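Local coordinates for gram-negative insecticidal protein (Chromobacterium piscinae, PDB 6FBM) that acts as an insecticidal toxin of the MACPF family and probably works by forming pores in target membranes, at residues 119-133 and 175-189. Residues are numbered along the deposited sequence; the frame is centred on the assembly and turned at random.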
ATOM      1  N   ILE A 119     -23.264  19.285  40.659  1.00 15.12           N
ATOM      2  CA  ILE A 119     -22.884  18.538  39.466  1.00 15.52           C
ATOM      3  C   ILE A 119     -22.512  17.146  39.950  1.00 15.76           C
ATOM      4  O   ILE A 119     -21.844  16.972  41.002  1.00 16.95           O
ATOM      5  CB  ILE A 119     -21.678  19.157  38.767  1.00 15.51           C
ATOM      6  CG1 ILE A 119     -21.968  20.609  38.362  1.00 15.60           C
ATOM      7  CG2 ILE A 119     -21.254  18.335  37.553  1.00 15.98           C
ATOM      8  CD1 ILE A 119     -22.978  20.796  37.265  1.00 15.33           C
ATOM      9  N   THR A 120     -22.957  16.150  39.198  1.00 16.07           N
ATOM     10  CA  THR A 120     -22.524  14.783  39.425  1.00 15.88           C
ATOM     11  C   THR A 120     -21.458  14.456  38.377  1.00 15.95           C
ATOM     12  O   THR A 120     -21.658  14.674  37.162  1.00 17.07           O
ATOM     13  CB  THR A 120     -23.689  13.802  39.360  1.00 16.02           C
ATOM     14  OG1 THR A 120     -24.664  14.161  40.364  1.00 17.39           O
ATOM     15  CG2 THR A 120     -23.195  12.375  39.621  1.00 16.46           C
ATOM     16  N   TYR A 121     -20.340  13.928  38.871  1.00 15.57           N
ATOM     17  CA  TYR A 121     -19.200  13.604  38.071  1.00 14.91           C
ATOM     18  C   TYR A 121     -19.201  12.093  37.880  1.00 14.59           C
ATOM     19  O   TYR A 121     -19.198  11.343  38.871  1.00 14.80           O
ATOM     20  CB  TYR A 121     -17.924  14.062  38.800  1.00 15.18           C
ATOM     21  CG  TYR A 121     -17.962  15.527  39.150  1.00 15.09           C
ATOM     22  CD1 TYR A 121     -17.696  16.492  38.194  1.00 15.29           C
ATOM     23  CD2 TYR A 121     -18.304  15.953  40.435  1.00 15.63           C
ATOM     24  CE1 TYR A 121     -17.746  17.837  38.504  1.00 15.50           C
ATOM     25  CE2 TYR A 121     -18.362  17.294  40.757  1.00 15.71           C
ATOM     26  CZ  TYR A 121     -18.083  18.235  39.782  1.00 15.98           C
ATOM     27  OH  TYR A 121     -18.146  19.587  40.082  1.00 16.30           O
ATOM     28  N   SER A 122     -19.234  11.642  36.621  1.00 13.74           N
ATOM     29  CA  SER A 122     -19.163  10.210  36.342  1.00 12.85           C
ATOM     30  C   SER A 122     -18.079   9.941  35.322  1.00 13.19           C
ATOM     31  O   SER A 122     -17.941  10.663  34.325  1.00 12.37           O
ATOM     32  CB  SER A 122     -20.501   9.673  35.838  1.00 12.58           C
ATOM     33  OG  SER A 122     -20.944  10.370  34.676  1.00 11.92           O
ATOM     34  N   SER A 123     -17.312   8.880  35.566  1.00 13.79           N
ATOM     35  CA  SER A 123     -16.434   8.297  34.559  1.00 14.51           C
ATOM     36  C   SER A 123     -16.911   6.887  34.328  1.00 15.52           C
ATOM     37  O   SER A 123     -16.852   6.057  35.238  1.00 18.84           O
ATOM     38  CB  SER A 123     -14.993   8.306  35.041  1.00 14.76           C
ATOM     39  OG  SER A 123     -14.162   7.461  34.245  1.00 15.33           O
ATOM     40  N   THR A 124     -17.396   6.610  33.124  1.00 15.66           N
ATOM     41  CA  THR A 124     -17.819   5.280  32.764  1.00 15.71           C
ATOM     42  C   THR A 124     -16.788   4.767  31.763  1.00 16.25           C
ATOM     43  O   THR A 124     -16.727   5.265  30.641  1.00 14.79           O
ATOM     44  CB  THR A 124     -19.224   5.325  32.185  1.00 16.23           C
ATOM     45  OG1 THR A 124     -20.138   5.708  33.217  1.00 16.38           O
ATOM     46  CG2 THR A 124     -19.627   3.975  31.655  1.00 16.32           C
ATOM     47  N   ARG A 125     -15.993   3.775  32.195  1.00 17.23           N
ATOM     48  CA  ARG A 125     -14.847   3.282  31.431  1.00 18.64           C
ATOM     49  C   ARG A 125     -15.050   1.841  31.021  1.00 17.26           C
ATOM     50  O   ARG A 125     -15.403   0.979  31.831  1.00 16.56           O
ATOM     51  CB  ARG A 125     -13.543   3.390  32.218  1.00 22.11           C
ATOM     52  CG  ARG A 125     -13.307   4.754  32.848  1.00 26.42           C
ATOM     53  CD  ARG A 125     -11.858   4.968  33.305  1.00 30.09           C
ATOM     54  NE  ARG A 125     -11.505   4.108  34.431  1.00 34.19           N
ATOM     55  CZ  ARG A 125     -11.896   4.327  35.689  1.00 37.50           C
ATOM     56  NH1 ARG A 125     -12.654   5.399  36.032  1.00 39.45           N
ATOM     57  NH2 ARG A 125     -11.535   3.452  36.624  1.00 37.47           N
ATOM     58  N   GLU A 126     -14.851   1.592  29.734  1.00 16.78           N
ATOM     59  CA  GLU A 126     -14.897   0.253  29.221  1.00 16.36           C
ATOM     60  C   GLU A 126     -13.523  -0.044  28.694  1.00 16.29           C
ATOM     61  O   GLU A 126     -13.093   0.532  27.691  1.00 17.14           O
ATOM     62  CB  GLU A 126     -15.943   0.116  28.138  1.00 16.61           C
ATOM     63  CG  GLU A 126     -16.107  -1.317  27.704  1.00 17.79           C
ATOM     64  CD  GLU A 126     -17.180  -1.494  26.691  1.00 18.17           C
ATOM     65  OE1 GLU A 126     -18.057  -2.316  26.986  1.00 21.14           O
ATOM     66  OE2 GLU A 126     -17.147  -0.846  25.626  1.00 17.22           O
ATOM     67  N   ALA A 127     -12.846  -0.950  29.374  1.00 16.30           N
ATOM     68  CA  ALA A 127     -11.468  -1.288  29.064  1.00 16.78           C
ATOM     69  C   ALA A 127     -11.476  -2.597  28.270  1.00 16.80           C
ATOM     70  O   ALA A 127     -11.984  -3.623  28.750  1.00 15.11           O
ATOM     71  CB  ALA A 127     -10.657  -1.427  30.341  1.00 16.82           C
ATOM     72  N   HIS A 128     -10.948  -2.547  27.041  1.00 17.86           N
ATOM     73  CA  HIS A 128     -10.881  -3.715  26.183  1.00 18.36           C
ATOM     74  C   HIS A 128      -9.472  -4.276  26.311  1.00 17.32           C
ATOM     75  O   HIS A 128      -8.579  -3.884  25.580  1.00 17.30           O
ATOM     76  CB  HIS A 128     -11.232  -3.327  24.763  1.00 19.99           C
ATOM     77  CG  HIS A 128     -12.670  -2.925  24.592  1.00 21.57           C
ATOM     78  ND1 HIS A 128     -13.555  -3.648  23.808  1.00 22.40           N
ATOM     79  CD2 HIS A 128     -13.389  -1.921  25.141  1.00 21.95           C
ATOM     80  CE1 HIS A 128     -14.749  -3.084  23.870  1.00 22.32           C
ATOM     81  NE2 HIS A 128     -14.674  -2.034  24.667  1.00 21.57           N
ATOM     82  N   VAL A 129      -9.288  -5.184  27.259  1.00 16.02           N
ATOM     83  CA  VAL A 129      -7.971  -5.729  27.544  1.00 16.39           C
ATOM     84  C   VAL A 129      -7.659  -6.818  26.544  1.00 16.46           C
ATOM     85  O   VAL A 129      -8.490  -7.682  26.301  1.00 15.37           O
ATOM     86  CB  VAL A 129      -7.900  -6.363  28.955  1.00 16.89           C
ATOM     87  CG1 VAL A 129      -6.499  -6.922  29.240  1.00 16.62           C
ATOM     88  CG2 VAL A 129      -8.324  -5.352  30.033  1.00 17.62           C
ATOM     89  N   LEU A 130      -6.485  -6.751  25.935  1.00 16.44           N
ATOM     90  CA  LEU A 130      -5.979  -7.851  25.133  1.00 15.48           C
ATOM     91  C   LEU A 130      -5.030  -8.702  25.991  1.00 15.20           C
ATOM     92  O   LEU A 130      -5.138  -9.923  26.009  1.00 15.80           O
ATOM     93  CB  LEU A 130      -5.280  -7.306  23.880  1.00 15.38           C
ATOM     94  CG  LEU A 130      -6.153  -6.370  23.040  1.00 16.09           C
ATOM     95  CD1 LEU A 130      -5.327  -5.718  21.966  1.00 16.39           C
ATOM     96  CD2 LEU A 130      -7.357  -7.064  22.423  1.00 15.95           C
ATOM     97  N   TRP A 131      -4.089  -8.060  26.677  1.00 13.70           N
ATOM     98  CA  TRP A 131      -3.201  -8.756  27.588  1.00 12.55           C
ATOM     99  C   TRP A 131      -2.710  -7.852  28.688  1.00 11.93           C
ATOM    100  O   TRP A 131      -2.872  -6.632  28.615  1.00 11.83           O
ATOM    101  CB  TRP A 131      -2.001  -9.352  26.846  1.00 12.39           C
ATOM    102  CG  TRP A 131      -1.320  -8.398  25.976  1.00 12.18           C
ATOM    103  CD1 TRP A 131      -0.345  -7.546  26.342  1.00 12.28           C
ATOM    104  CD2 TRP A 131      -1.532  -8.213  24.577  1.00 11.96           C
ATOM    105  NE1 TRP A 131       0.107  -6.826  25.230  1.00 12.46           N
ATOM    106  CE2 TRP A 131      -0.594  -7.260  24.134  1.00 12.29           C
ATOM    107  CE3 TRP A 131      -2.356  -8.825  23.641  1.00 11.73           C
ATOM    108  CZ2 TRP A 131      -0.544  -6.822  22.820  1.00 12.23           C
ATOM    109  CZ3 TRP A 131      -2.299  -8.413  22.337  1.00 11.62           C
ATOM    110  CH2 TRP A 131      -1.403  -7.421  21.930  1.00 12.17           C
ATOM    111  N   TYR A 132      -2.142  -8.475  29.719  1.00 11.12           N
ATOM    112  CA  TYR A 132      -1.445  -7.790  30.772  1.00 11.08           C
ATOM    113  C   TYR A 132       0.031  -8.085  30.569  1.00 11.13           C
ATOM    114  O   TYR A 132       0.405  -9.171  30.126  1.00 10.75           O
ATOM    115  CB  TYR A 132      -1.906  -8.280  32.148  1.00 11.12           C
ATOM    116  CG  TYR A 132      -3.404  -8.188  32.405  1.00 10.95           C
ATOM    117  CD1 TYR A 132      -3.960  -7.010  32.906  1.00 11.38           C
ATOM    118  CD2 TYR A 132      -4.264  -9.275  32.199  1.00 10.73           C
ATOM    119  CE1 TYR A 132      -5.328  -6.891  33.167  1.00 11.74           C
ATOM    120  CE2 TYR A 132      -5.636  -9.171  32.448  1.00 11.24           C
ATOM    121  CZ  TYR A 132      -6.176  -7.974  32.933  1.00 11.56           C
ATOM    122  OH  TYR A 132      -7.549  -7.815  33.200  1.00 11.95           O
ATOM    123  N   ILE A 133       0.867  -7.101  30.853  1.00 11.23           N
ATOM    124  CA  ILE A 133       2.301  -7.314  30.935  1.00 11.68           C
ATOM    125  C   ILE A 133       2.639  -6.987  32.375  1.00 13.41           C
ATOM    126  O   ILE A 133       2.077  -6.039  32.947  1.00 14.74           O
ATOM    127  CB  ILE A 133       3.128  -6.424  29.995  1.00 10.65           C
ATOM    128  CG1 ILE A 133       2.478  -6.348  28.605  1.00 10.72           C
ATOM    129  CG2 ILE A 133       4.549  -6.943  29.924  1.00 10.07           C
ATOM    130  CD1 ILE A 133       3.143  -5.403  27.647  1.00 10.57           C
ATOM    131  N   ALA A 175       0.521  -3.651  33.603  1.00 18.53           N
ATOM    132  CA  ALA A 175      -0.453  -2.864  32.848  1.00 18.14           C
ATOM    133  C   ALA A 175      -1.313  -3.721  31.941  1.00 16.14           C
ATOM    134  O   ALA A 175      -0.859  -4.727  31.381  1.00 14.46           O
ATOM    135  CB  ALA A 175       0.272  -1.827  32.011  1.00 19.23           C
ATOM    136  N   ALA A 176      -2.551  -3.271  31.795  1.00 14.79           N
ATOM    137  CA  ALA A 176      -3.453  -3.817  30.815  1.00 13.78           C
ATOM    138  C   ALA A 176      -3.156  -3.152  29.483  1.00 12.88           C
ATOM    139  O   ALA A 176      -2.997  -1.948  29.408  1.00 11.61           O
ATOM    140  CB  ALA A 176      -4.879  -3.554  31.235  1.00 13.85           C
ATOM    141  N   VAL A 177      -3.106  -3.968  28.437  1.00 12.55           N
ATOM    142  CA  VAL A 177      -2.881  -3.482  27.103  1.00 12.38           C
ATOM    143  C   VAL A 177      -4.092  -3.757  26.221  1.00 11.86           C
ATOM    144  O   VAL A 177      -4.650  -4.840  26.218  1.00 11.80           O
ATOM    145  CB  VAL A 177      -1.622  -4.131  26.507  1.00 12.41           C
ATOM    146  CG1 VAL A 177      -1.402  -3.634  25.112  1.00 12.65           C
ATOM    147  CG2 VAL A 177      -0.394  -3.829  27.366  1.00 12.38           C
ATOM    148  N   GLY A 178      -4.501  -2.742  25.478  1.00 11.60           N
ATOM    149  CA  GLY A 178      -5.598  -2.806  24.527  1.00 11.01           C
ATOM    150  C   GLY A 178      -6.119  -1.419  24.219  1.00 10.95           C
ATOM    151  O   GLY A 178      -5.351  -0.524  23.888  1.00 10.16           O
ATOM    152  N   GLY A 179      -7.430  -1.226  24.342  1.00 11.48           N
ATOM    153  CA  GLY A 179      -7.993   0.125  24.262  1.00 11.68           C
ATOM    154  C   GLY A 179      -9.050   0.348  25.280  1.00 11.85           C
ATOM    155  O   GLY A 179      -9.744  -0.577  25.679  1.00 12.75           O
ATOM    156  N   ARG A 180      -9.179   1.588  25.708  1.00 12.74           N
ATOM    157  CA  ARG A 180     -10.141   1.974  26.743  1.00 13.01           C
ATOM    158  C   ARG A 180     -10.970   3.123  26.223  1.00 14.17           C
ATOM    159  O   ARG A 180     -10.412   4.033  25.594  1.00 15.37           O
ATOM    160  CB  ARG A 180      -9.390   2.482  27.958  1.00 12.80           C
ATOM    161  CG  ARG A 180     -10.244   2.690  29.187  1.00 13.17           C
ATOM    162  CD  ARG A 180      -9.400   3.057  30.404  1.00 12.48           C
ATOM    163  NE  ARG A 180      -9.214   4.499  30.486  1.00 12.00           N
ATOM    164  CZ  ARG A 180      -8.067   5.174  30.501  1.00 11.65           C
ATOM    165  NH1 ARG A 180      -6.880   4.597  30.424  1.00 11.70           N
ATOM    166  NH2 ARG A 180      -8.116   6.492  30.606  1.00 11.67           N
ATOM    167  N   LEU A 181     -12.270   3.127  26.517  1.00 14.79           N
ATOM    168  CA  LEU A 181     -13.079   4.319  26.309  1.00 14.35           C
ATOM    169  C   LEU A 181     -13.533   4.852  27.648  1.00 14.21           C
ATOM    170  O   LEU A 181     -13.950   4.082  28.505  1.00 13.77           O
ATOM    171  CB  LEU A 181     -14.285   4.002  25.445  1.00 14.83           C
ATOM    172  CG  LEU A 181     -13.973   3.595  24.006  1.00 15.16           C
ATOM    173  CD1 LEU A 181     -15.278   3.388  23.268  1.00 15.41           C
ATOM    174  CD2 LEU A 181     -13.108   4.618  23.280  1.00 14.55           C
ATOM    175  N   ASP A 182     -13.429   6.175  27.805  1.00 14.19           N
ATOM    176  CA  ASP A 182     -13.868   6.911  28.980  1.00 14.31           C
ATOM    177  C   ASP A 182     -15.024   7.783  28.578  1.00 15.43           C
ATOM    178  O   ASP A 182     -14.849   8.755  27.847  1.00 17.40           O
ATOM    179  CB  ASP A 182     -12.771   7.818  29.472  1.00 13.68           C
ATOM    180  CG  ASP A 182     -11.648   7.058  30.127  1.00 14.20           C
ATOM    181  OD1 ASP A 182     -11.786   5.855  30.300  1.00 14.60           O
ATOM    182  OD2 ASP A 182     -10.602   7.653  30.448  1.00 15.55           O
ATOM    183  N   TYR A 183     -16.225   7.426  29.029  1.00 15.72           N
ATOM    184  CA  TYR A 183     -17.420   8.203  28.783  1.00 15.11           C
ATOM    185  C   TYR A 183     -17.616   8.979  30.046  1.00 15.70           C
ATOM    186  O   TYR A 183     -18.097   8.444  31.048  1.00 16.02           O
ATOM    187  CB  TYR A 183     -18.565   7.237  28.515  1.00 14.58           C
ATOM    188  CG  TYR A 183     -19.901   7.844  28.136  1.00 13.68           C
ATOM    189  CD1 TYR A 183     -20.101   8.415  26.895  1.00 13.34           C
ATOM    190  CD2 TYR A 183     -20.979   7.738  28.986  1.00 13.58           C
ATOM    191  CE1 TYR A 183     -21.333   8.928  26.557  1.00 13.77           C
ATOM    192  CE2 TYR A 183     -22.217   8.231  28.633  1.00 13.68           C
ATOM    193  CZ  TYR A 183     -22.392   8.820  27.419  1.00 13.60           C
ATOM    194  OH  TYR A 183     -23.623   9.303  27.085  1.00 13.56           O
ATOM    195  N   SER A 184     -17.202  10.236  30.025  1.00 16.66           N
ATOM    196  CA  SER A 184     -17.220  11.054  31.247  1.00 17.60           C
ATOM    197  C   SER A 184     -18.320  12.109  31.191  1.00 17.73           C
ATOM    198  O   SER A 184     -18.494  12.788  30.164  1.00 17.94           O
ATOM    199  CB  SER A 184     -15.849  11.691  31.494  1.00 17.46           C
ATOM    200  OG  SER A 184     -15.570  12.674  30.529  1.00 17.80           O
ATOM    201  N   ALA A 185     -19.055  12.254  32.298  1.00 17.78           N
ATOM    202  CA  ALA A 185     -20.221  13.139  32.305  1.00 17.13           C
ATOM    203  C   ALA A 185     -20.231  14.024  33.530  1.00 17.17           C
ATOM    204  O   ALA A 185     -20.063  13.545  34.678  1.00 17.65           O
ATOM    205  CB  ALA A 185     -21.522  12.349  32.203  1.00 16.85           C
ATOM    206  N   ALA A 186     -20.411  15.320  33.276  1.00 15.80           N
ATOM    207  CA  ALA A 186     -20.771  16.277  34.304  1.00 16.22           C
ATOM    208  C   ALA A 186     -22.281  16.474  34.204  1.00 16.16           C
ATOM    209  O   ALA A 186     -22.758  17.136  33.277  1.00 14.87           O
ATOM    210  CB  ALA A 186     -20.053  17.588  34.073  1.00 16.57           C
ATOM    211  N   SER A 187     -23.026  15.882  35.142  1.00 16.43           N
ATOM    212  CA  SER A 187     -24.478  15.859  35.050  1.00 16.79           C
ATOM    213  C   SER A 187     -25.075  16.831  36.071  1.00 17.93           C
ATOM    214  O   SER A 187     -24.641  16.880  37.231  1.00 17.60           O
ATOM    215  CB  SER A 187     -24.997  14.452  35.307  1.00 16.69           C
ATOM    216  OG  SER A 187     -24.632  13.563  34.273  1.00 16.91           O
ATOM    217  N   LYS A 188     -26.071  17.587  35.618  1.00 18.33           N
ATOM    218  CA  LYS A 188     -26.895  18.408  36.461  1.00 19.93           C
ATOM    219  C   LYS A 188     -28.101  17.546  36.841  1.00 19.23           C
ATOM    220  O   LYS A 188     -29.140  17.598  36.170  1.00 17.56           O
ATOM    221  CB  LYS A 188     -27.310  19.656  35.668  1.00 22.88           C
ATOM    222  CG  LYS A 188     -26.257  20.767  35.790  1.00 25.28           C
ATOM    223  CD  LYS A 188     -26.033  21.744  34.637  1.00 27.54           C
ATOM    224  CE  LYS A 188     -27.233  22.013  33.767  1.00 30.73           C
ATOM    225  NZ  LYS A 188     -27.054  23.317  33.044  1.00 34.26           N
ATOM    226  N   THR A 189     -27.971  16.733  37.890  1.00 19.16           N
ATOM    227  CA  THR A 189     -29.003  15.730  38.179  1.00 20.51           C
ATOM    228  C   THR A 189     -30.344  16.325  38.614  1.00 22.33           C
ATOM    229  O   THR A 189     -31.392  15.743  38.383  1.00 22.02           O
ATOM    230  CB  THR A 189     -28.593  14.679  39.261  1.00 20.85           C
ATOM    231  OG1 THR A 189     -28.224  15.321  40.473  1.00 21.08           O
ATOM    232  CG2 THR A 189     -27.451  13.830  38.822  1.00 20.85           C
TER
HETATM  233  O   HOH W   1     -20.246   8.571  32.631  1.00  9.17           O
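Thr-120 and Ser-187 open an antiparallel ladder of paired backbone bonds that runs to Ile-133 and Ala-175; Thr-120 N meets Ser-187 O at 2.7 Å with an N-H...O angle of 173°. Midway, Asp-182 lies beside Arg-125, its OD1 3.1 Å from Arg-125 CD, but the carboxylate is gripped side-on by Arg-180 of its own strand, with Arg-180 NH2 2.7 Å from Asp-182 OD2. The Arg-125 guanidinium is turned 86° from that carboxylate; its NH1 instead bonds Ser-123 OG and forms a salt bridge with Asp-76 of strand 64-78. On the other face a water joins Ser-122 OG, Thr-124 OG1 and Tyr-183 O; the water donates to Tyr-183 O at 2.7 Å, and Thr-124 OG1 also bonds Gln-75. Strands 120-129 and 179-187 run antiparallel in the bent sheet of the MACPF fold, between strands 64-78 and 232-239. At the corner a classic beta bulge sets Leu-130 and Trp-131 against Val-177: Leu-130 N bonds Val-177 O at 2.7 Å, Trp-131 N only weakly. Trp-131 CG sits between its backbone N and carbonyl carbon (chi1 50°), which lays the indole against Val-177, whose CB sits over the five-membered ring, 3.8 Å from its centroid. Beyond it, Ile-133 CD1 packs on Val-177 CG2, while Ala-176 CB touches Tyr-132 CE1 at 3.9 Å.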